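Local coordinates for protein CT_858 (Chlamydia trachomatis, PDB 3DOR), which is a secreted chlamydial protein assigned to the serine-type endopeptidases, and so probably cuts proteins internally at a serine-based active site, at residues V76-V90 against F151-S163. Residues are numbered along the deposited sequence; the frame is centred on the assembly and turned at random.
Sequences VTFFAIESAYLPYTV and FSRMASLGHKVPS
Two donors grip the carbonyl oxygen of Glu-82: Ala-155 N at 2.9 Å, in a nearly straight bond, and a water at 2.8 Å. The same water also donates to Ala-80 O and accepts from Ser-156 N, tying the loop 80-82 before strand 83-85 to the 3-10 segment 155-157. Strands 83-85 and 152-154 then run antiparallel: Ala-84 and Arg-153, the hydrogen-bonded pair, exchange both backbone bonds, each lying in the acceptor's carbonyl plane, and beyond them Leu-86 N reaches Phe-151 O at 3.0 Å. At the far end Phe-78 N gives the shortest direct bond, 2.8 Å to Ser-156 O, less straight (149° at the hydrogen) and tilted 28° from the carbonyl plane.

On the face that carries Ala-84 and Arg-153, the CB of Ala-84 meets Val-161 CG1 and the ring of Pro-162. The extended chain of Glu-82, with CG anti to its backbone N (chi1 179°), lays CG and CD alongside Val-161 CB. The guanidinium of Arg-153 turns back to Thr-149 O and Leu-150 O at the end of helix 140-150. Phe-151, buried, carries most of the apolar contact: Leu-86 CD1 lies 3.6 Å from its CD2, Val-90 CG2 touches its CE1, and Tyr-88 presents its ring edge to the Phe-151 face in a T-shaped pair.

Strands 83-92, 152-154 and 177-187 share the antiparallel sheet of a probable PDZ-like domain, whereas strand 75-78 pairs with strand 507-518 of another. Backbone bonds and water thus hold 83-85 and 152-154 in register and, through Phe-78 N, join segment 155-157 to the other sheet; at Phe-151 apolar and ring packing takes over.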
# COMPACT_ATOMS: atom_id res chain seq x y z
N VAL B 76 14.60 -8.95 -1.27
CA VAL B 76 14.26 -8.31 -0.01
C VAL B 76 15.03 -7.01 0.17
O VAL B 76 16.22 -6.95 -0.10
CB VAL B 76 14.61 -9.20 1.21
CG1 VAL B 76 14.03 -8.60 2.49
CG2 VAL B 76 14.10 -10.62 0.99
N THR B 77 14.34 -5.96 0.62
CA THR B 77 14.99 -4.68 0.89
C THR B 77 14.84 -4.48 2.39
O THR B 77 13.88 -4.99 2.99
CB THR B 77 14.31 -3.51 0.15
OG1 THR B 77 12.98 -3.33 0.64
CG2 THR B 77 14.27 -3.78 -1.35
N PHE B 78 15.76 -3.76 3.01
CA PHE B 78 15.70 -3.56 4.45
C PHE B 78 15.73 -2.11 4.88
O PHE B 78 16.20 -1.25 4.13
CB PHE B 78 16.87 -4.30 5.12
CG PHE B 78 17.00 -5.74 4.69
CD1 PHE B 78 17.71 -6.06 3.53
CD2 PHE B 78 16.40 -6.76 5.42
CE1 PHE B 78 17.82 -7.39 3.11
CE2 PHE B 78 16.51 -8.09 5.00
CZ PHE B 78 17.21 -8.41 3.85
N PHE B 79 15.23 -1.84 6.08
CA PHE B 79 15.25 -0.48 6.62
C PHE B 79 16.68 -0.27 7.14
O PHE B 79 16.93 -0.38 8.33
CB PHE B 79 14.26 -0.32 7.79
CG PHE B 79 12.81 -0.33 7.39
CD1 PHE B 79 11.99 -1.41 7.70
CD2 PHE B 79 12.25 0.76 6.71
CE1 PHE B 79 10.64 -1.42 7.35
CE2 PHE B 79 10.91 0.77 6.36
CZ PHE B 79 10.10 -0.32 6.68
N ALA B 80 17.59 0.03 6.22
CA ALA B 80 19.01 0.24 6.55
C ALA B 80 19.60 1.19 5.52
O ALA B 80 19.25 1.11 4.35
CB ALA B 80 19.75 -1.09 6.52
N ILE B 81 20.49 2.08 5.95
CA ILE B 81 21.08 3.04 5.01
C ILE B 81 22.56 2.89 4.70
O ILE B 81 23.06 3.54 3.79
CB ILE B 81 20.85 4.49 5.48
CG1 ILE B 81 21.59 4.74 6.80
CG2 ILE B 81 19.36 4.76 5.64
CD1 ILE B 81 21.42 6.15 7.32
N GLU B 82 23.26 2.05 5.45
CA GLU B 82 24.69 1.86 5.20
C GLU B 82 24.94 1.54 3.73
O GLU B 82 24.25 0.71 3.14
CB GLU B 82 25.23 0.73 6.07
CG GLU B 82 26.70 0.46 5.83
CD GLU B 82 27.23 -0.64 6.71
OE1 GLU B 82 26.54 -1.67 6.84
OE2 GLU B 82 28.33 -0.48 7.27
N SER B 83 25.94 2.19 3.13
CA SER B 83 26.25 1.94 1.73
C SER B 83 27.67 2.35 1.35
O SER B 83 28.31 3.15 2.03
CB SER B 83 25.26 2.68 0.83
OG SER B 83 25.50 4.08 0.86
N ALA B 84 28.15 1.78 0.25
CA ALA B 84 29.48 2.07 -0.27
C ALA B 84 29.34 2.29 -1.77
O ALA B 84 28.63 1.55 -2.44
CB ALA B 84 30.41 0.89 -0.00
N TYR B 85 30.01 3.31 -2.30
CA TYR B 85 29.91 3.63 -3.71
C TYR B 85 31.19 4.19 -4.30
O TYR B 85 31.85 5.01 -3.67
CB TYR B 85 28.79 4.66 -3.91
CG TYR B 85 28.63 5.15 -5.34
CD1 TYR B 85 27.99 4.37 -6.30
CD2 TYR B 85 29.09 6.41 -5.72
CE1 TYR B 85 27.81 4.82 -7.60
CE2 TYR B 85 28.92 6.88 -7.02
CZ TYR B 85 28.28 6.08 -7.96
OH TYR B 85 28.11 6.53 -9.24
N LEU B 86 31.53 3.74 -5.51
CA LEU B 86 32.70 4.23 -6.24
C LEU B 86 32.16 4.80 -7.56
O LEU B 86 31.45 4.11 -8.29
CB LEU B 86 33.70 3.11 -6.50
CG LEU B 86 34.42 2.67 -5.21
CD1 LEU B 86 35.35 1.49 -5.48
CD2 LEU B 86 35.20 3.86 -4.66
N PRO B 87 32.49 6.06 -7.88
CA PRO B 87 32.06 6.78 -9.08
C PRO B 87 32.56 6.32 -10.46
O PRO B 87 33.06 7.13 -11.25
CB PRO B 87 32.49 8.21 -8.78
CG PRO B 87 33.79 8.00 -8.08
CD PRO B 87 33.48 6.85 -7.12
N TYR B 88 32.42 5.04 -10.74
CA TYR B 88 32.84 4.50 -12.03
C TYR B 88 31.79 3.58 -12.63
O TYR B 88 30.90 3.11 -11.92
CB TYR B 88 34.15 3.74 -11.90
CG TYR B 88 35.21 4.53 -11.20
CD1 TYR B 88 35.40 4.40 -9.82
CD2 TYR B 88 36.00 5.44 -11.89
CE1 TYR B 88 36.35 5.17 -9.15
CE2 TYR B 88 36.95 6.22 -11.24
CZ TYR B 88 37.12 6.08 -9.87
OH TYR B 88 38.03 6.87 -9.22
N THR B 89 31.90 3.34 -13.93
CA THR B 89 30.98 2.44 -14.60
C THR B 89 31.76 1.57 -15.56
O THR B 89 32.51 2.06 -16.40
CB THR B 89 29.89 3.20 -15.38
OG1 THR B 89 29.19 4.09 -14.50
CG2 THR B 89 28.89 2.21 -15.98
N VAL B 90 31.59 0.27 -15.43
CA VAL B 90 32.28 -0.68 -16.28
C VAL B 90 31.28 -1.40 -17.18
O VAL B 90 30.09 -1.48 -16.87
CB VAL B 90 33.04 -1.71 -15.41
CG1 VAL B 90 33.52 -2.88 -16.25
CG2 VAL B 90 34.22 -1.03 -14.73
N PHE B 151 30.49 -1.67 -7.92
CA PHE B 151 30.84 -0.40 -7.28
C PHE B 151 29.70 0.23 -6.49
O PHE B 151 29.72 1.42 -6.20
CB PHE B 151 31.34 0.58 -8.34
CG PHE B 151 32.66 0.19 -8.96
CD1 PHE B 151 32.88 0.35 -10.31
CD2 PHE B 151 33.69 -0.32 -8.17
CE1 PHE B 151 34.11 0.02 -10.89
CE2 PHE B 151 34.92 -0.66 -8.73
CZ PHE B 151 35.13 -0.49 -10.09
N SER B 152 28.70 -0.57 -6.11
CA SER B 152 27.57 -0.04 -5.34
C SER B 152 27.05 -1.11 -4.39
O SER B 152 26.30 -2.00 -4.79
CB SER B 152 26.46 0.41 -6.30
OG SER B 152 25.46 1.12 -5.61
N ARG B 153 27.45 -1.01 -3.12
CA ARG B 153 27.04 -1.97 -2.10
C ARG B 153 26.04 -1.30 -1.17
O ARG B 153 26.28 -0.20 -0.68
CB ARG B 153 28.26 -2.45 -1.30
CG ARG B 153 29.41 -2.91 -2.16
CD ARG B 153 29.07 -4.14 -2.98
NE ARG B 153 30.11 -4.41 -3.96
CZ ARG B 153 31.32 -4.91 -3.66
NH1 ARG B 153 31.63 -5.21 -2.41
NH2 ARG B 153 32.23 -5.04 -4.62
N MET B 154 24.93 -1.97 -0.91
CA MET B 154 23.89 -1.38 -0.08
C MET B 154 23.30 -2.33 0.95
O MET B 154 22.80 -3.40 0.59
CB MET B 154 22.77 -0.86 -0.99
CG MET B 154 23.21 0.26 -1.91
SD MET B 154 22.07 0.55 -3.28
CE MET B 154 20.71 1.27 -2.39
N ALA B 155 23.37 -1.95 2.22
CA ALA B 155 22.82 -2.80 3.26
C ALA B 155 21.31 -2.89 3.03
O ALA B 155 20.67 -3.82 3.50
CB ALA B 155 23.10 -2.22 4.66
N SER B 156 20.75 -1.91 2.32
CA SER B 156 19.32 -1.90 2.03
C SER B 156 18.94 -3.09 1.16
O SER B 156 17.78 -3.48 1.10
CB SER B 156 18.90 -0.59 1.33
OG SER B 156 19.47 -0.48 0.03
N LEU B 157 19.93 -3.67 0.49
CA LEU B 157 19.67 -4.82 -0.35
C LEU B 157 20.28 -6.09 0.24
O LEU B 157 20.27 -7.15 -0.39
CB LEU B 157 20.23 -4.56 -1.76
CG LEU B 157 19.59 -3.38 -2.51
CD1 LEU B 157 20.21 -3.23 -3.90
CD2 LEU B 157 18.09 -3.63 -2.63
N GLY B 158 20.79 -5.99 1.46
CA GLY B 158 21.38 -7.15 2.11
C GLY B 158 22.84 -7.40 1.76
O GLY B 158 23.37 -8.49 2.02
N HIS B 159 23.51 -6.40 1.19
CA HIS B 159 24.92 -6.53 0.84
C HIS B 159 25.78 -6.26 2.06
O HIS B 159 25.38 -5.53 2.97
CB HIS B 159 25.37 -5.49 -0.20
CG HIS B 159 24.58 -5.50 -1.48
ND1 HIS B 159 23.90 -6.61 -1.93
CD2 HIS B 159 24.43 -4.55 -2.43
CE1 HIS B 159 23.36 -6.34 -3.10
NE2 HIS B 159 23.67 -5.10 -3.43
N LYS B 160 26.97 -6.85 2.09
CA LYS B 160 27.91 -6.57 3.16
C LYS B 160 28.50 -5.28 2.61
O LYS B 160 28.84 -5.22 1.44
CB LYS B 160 29.01 -7.63 3.22
CG LYS B 160 28.57 -8.99 3.72
CD LYS B 160 29.77 -9.93 3.77
CE LYS B 160 29.41 -11.27 4.39
NZ LYS B 160 30.55 -12.23 4.28
N VAL B 161 28.61 -4.25 3.43
CA VAL B 161 29.16 -2.99 2.95
C VAL B 161 30.62 -2.76 3.32
O VAL B 161 30.97 -2.74 4.50
CB VAL B 161 28.33 -1.79 3.47
CG1 VAL B 161 28.90 -0.49 2.91
CG2 VAL B 161 26.87 -1.95 3.08
N PRO B 162 31.49 -2.60 2.31
CA PRO B 162 32.92 -2.37 2.54
C PRO B 162 33.15 -0.88 2.76
O PRO B 162 32.23 -0.08 2.64
CB PRO B 162 33.56 -2.85 1.25
CG PRO B 162 32.55 -2.38 0.22
CD PRO B 162 31.22 -2.80 0.87
N SER B 163 34.39 -0.51 3.09
CA SER B 163 34.75 0.88 3.32
C SER B 163 36.26 0.99 3.25
O SER B 163 36.96 -0.02 3.19
CB SER B 163 34.28 1.35 4.69
OG SER B 163 34.96 0.65 5.72
O HOH W 1 18.08 -7.96 -1.58
O HOH W 2 21.59 0.80 2.32
O HOH W 3 25.93 2.28 -3.02